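Local coordinates for protein D-aminoacyl-tRNA deacylase 1 (Homo sapiens, PDB 2OKV) that removes D-amino acids from mischarged tRNAs, and glycine from tRNA(Ala), as a homodimeric editing enzyme, and binds DNA with a possible role in replication, at residues Y72-V77 against K115-E120. Numbering follows the deposited sequence.
Sequences YEILCV and KTYRPE
Y117, the first residue to leave helical geometry at the end of helix 99-116, reaches back to Y72, whose extended backbone leads into strand 73-78. Its CG stands anti to the backbone N (chi1 -171°), which carries the ring across to the start of the strand. There Y117 OH donates a short hydrogen bond to Y72 O, 2.6 Å away; the oxygen lies at the ring edge, near its plane. The hydroxyl comes in on a lone pair, in the carbonyl plane, with a C=O...OH angle of 140°. Tyrosine suits the place because its length spans the gap and its hydroxyl satisfies a main-chain oxygen just before the strand begins. In the mixed sheet of this DTD-family fold, strand 73-78 runs between strands 26-32 and 122-124, parallel to both, and the turn after the helix leads into 122-124. The CB of I74 points toward 115-120, and its CD1 lies 3.9 Å from Y117 CD2, the two side chains crossing obliquely. A branched aliphatic residue fits a buried strand position here: L50 of helix 39-51 and I122 touch both I74 and Y117. The CB of Y72 points away from 115-120, and its ring packs edge-to-face with F55.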
loop_
_atom_site.group_PDB
_atom_site.type_symbol
_atom_site.label_atom_id
_atom_site.label_comp_id
_atom_site.label_asym_id
_atom_site.label_seq_id
_atom_site.Cartn_x
_atom_site.Cartn_y
_atom_site.Cartn_z
ATOM N N TYR B 72 19.287 2.103 -5.607
ATOM C CA TYR B 72 18.026 2.462 -6.228
ATOM C C TYR B 72 17.431 3.675 -5.496
ATOM O O TYR B 72 18.032 4.196 -4.547
ATOM C CB TYR B 72 17.058 1.270 -6.235
ATOM C CG TYR B 72 17.289 0.245 -7.345
ATOM C CD1 TYR B 72 16.589 -0.968 -7.357
ATOM C CD2 TYR B 72 18.197 0.484 -8.383
ATOM C CE1 TYR B 72 16.774 -1.907 -8.374
ATOM C CE2 TYR B 72 18.403 -0.457 -9.401
ATOM C CZ TYR B 72 17.680 -1.644 -9.390
ATOM O OH TYR B 72 17.873 -2.572 -10.397
ATOM N N GLU B 73 16.268 4.129 -5.942
ATOM C CA GLU B 73 15.690 5.375 -5.414
ATOM C C GLU B 73 14.572 5.101 -4.416
ATOM O O GLU B 73 14.072 3.974 -4.315
ATOM C CB GLU B 73 15.173 6.264 -6.548
ATOM C CG GLU B 73 16.266 6.939 -7.381
ATOM C CD GLU B 73 15.737 7.453 -8.719
ATOM O OE1 GLU B 73 15.678 8.686 -8.919
ATOM O OE2 GLU B 73 15.368 6.610 -9.568
ATOM N N ILE B 74 14.190 6.140 -3.675
ATOM C CA ILE B 74 13.100 6.049 -2.713
ATOM C C ILE B 74 12.199 7.266 -2.925
ATOM O O ILE B 74 12.671 8.391 -2.926
ATOM C CB ILE B 74 13.603 6.071 -1.243
ATOM C CG1 ILE B 74 14.587 4.922 -0.978
ATOM C CG2 ILE B 74 12.409 6.056 -0.262
ATOM C CD1 ILE B 74 15.283 4.992 0.368
ATOM N N LEU B 75 10.914 7.021 -3.150
ATOM C CA LEU B 75 9.915 8.082 -3.149
ATOM C C LEU B 75 9.103 7.983 -1.856
ATOM O O LEU B 75 8.386 7.008 -1.651
ATOM C CB LEU B 75 8.989 7.946 -4.367
ATOM C CG LEU B 75 7.774 8.889 -4.450
ATOM C CD1 LEU B 75 8.238 10.328 -4.568
ATOM C CD2 LEU B 75 6.843 8.505 -5.623
ATOM N N CYS B 76 9.224 8.977 -0.978
ATOM C CA CYS B 76 8.436 8.995 0.273
ATOM C C CYS B 76 7.282 9.965 0.163
ATOM O O CYS B 76 7.436 11.106 -0.309
ATOM C CB CYS B 76 9.260 9.396 1.511
ATOM S SG CYS B 76 10.763 8.532 1.706
ATOM N N VAL B 77 6.123 9.530 0.631
ATOM C CA VAL B 77 4.963 10.414 0.685
ATOM C C VAL B 77 4.317 10.258 2.052
ATOM O O VAL B 77 4.156 9.141 2.537
ATOM C CB VAL B 77 3.952 10.098 -0.438
ATOM C CG1 VAL B 77 2.746 11.043 -0.365
ATOM C CG2 VAL B 77 4.620 10.223 -1.796
ATOM N N LYS B 115 20.554 11.698 5.014
ATOM C CA LYS B 115 21.896 11.662 5.587
ATOM C C LYS B 115 22.431 10.237 5.797
ATOM O O LYS B 115 23.647 10.024 5.779
ATOM C CB LYS B 115 21.995 12.522 6.852
ATOM C CG LYS B 115 21.806 11.812 8.184
ATOM C CD LYS B 115 22.274 12.739 9.306
ATOM C CE LYS B 115 21.542 12.494 10.620
ATOM N NZ LYS B 115 21.616 13.741 11.455
ATOM N N THR B 116 21.526 9.278 5.988
ATOM C CA THR B 116 21.895 7.865 6.179
ATOM C C THR B 116 22.154 7.172 4.842
ATOM O O THR B 116 22.924 6.209 4.777
ATOM C CB THR B 116 20.798 7.097 6.976
ATOM O OG1 THR B 116 20.604 7.738 8.240
ATOM C CG2 THR B 116 21.190 5.622 7.230
ATOM N N TYR B 117 21.474 7.638 3.792
ATOM C CA TYR B 117 21.617 7.108 2.434
ATOM C C TYR B 117 22.259 8.170 1.536
ATOM O O TYR B 117 23.290 8.738 1.896
ATOM C CB TYR B 117 20.245 6.663 1.900
ATOM C CG TYR B 117 20.250 5.888 0.586
ATOM C CD1 TYR B 117 21.427 5.290 0.079
ATOM C CD2 TYR B 117 19.069 5.738 -0.138
ATOM C CE1 TYR B 117 21.406 4.561 -1.139
ATOM C CE2 TYR B 117 19.034 5.025 -1.335
ATOM C CZ TYR B 117 20.195 4.436 -1.825
ATOM O OH TYR B 117 20.123 3.746 -3.010
ATOM N N ARG B 118 21.660 8.435 0.377
ATOM C CA ARG B 118 22.137 9.485 -0.524
ATOM C C ARG B 118 20.981 10.460 -0.806
ATOM O O ARG B 118 19.907 10.041 -1.243
ATOM C CB ARG B 118 22.669 8.884 -1.832
ATOM C CG ARG B 118 23.853 7.930 -1.652
ATOM C CD ARG B 118 24.472 7.500 -2.979
ATOM N NE ARG B 118 25.579 6.558 -2.769
ATOM C CZ ARG B 118 26.863 6.899 -2.648
ATOM N NH1 ARG B 118 27.786 5.954 -2.455
ATOM N NH2 ARG B 118 27.235 8.177 -2.718
ATOM N N PRO B 119 21.206 11.768 -0.573
ATOM C CA PRO B 119 20.135 12.758 -0.720
ATOM C C PRO B 119 19.494 12.753 -2.107
ATOM O O PRO B 119 18.271 12.867 -2.221
ATOM C CB PRO B 119 20.854 14.093 -0.473
ATOM C CG PRO B 119 22.064 13.726 0.324
ATOM C CD PRO B 119 22.485 12.391 -0.184
ATOM N N GLU B 120 20.311 12.594 -3.146
ATOM C CA GLU B 120 19.846 12.696 -4.534
ATOM C C GLU B 120 18.958 11.545 -4.975
ATOM O O GLU B 120 18.259 11.650 -5.989
ATOM C CB GLU B 120 21.037 12.838 -5.497
ATOM C CG GLU B 120 21.863 11.563 -5.686
ATOM C CD GLU B 120 22.920 11.339 -4.608
ATOM O OE1 GLU B 120 23.054 12.179 -3.691
ATOM O OE2 GLU B 120 23.630 10.308 -4.690
#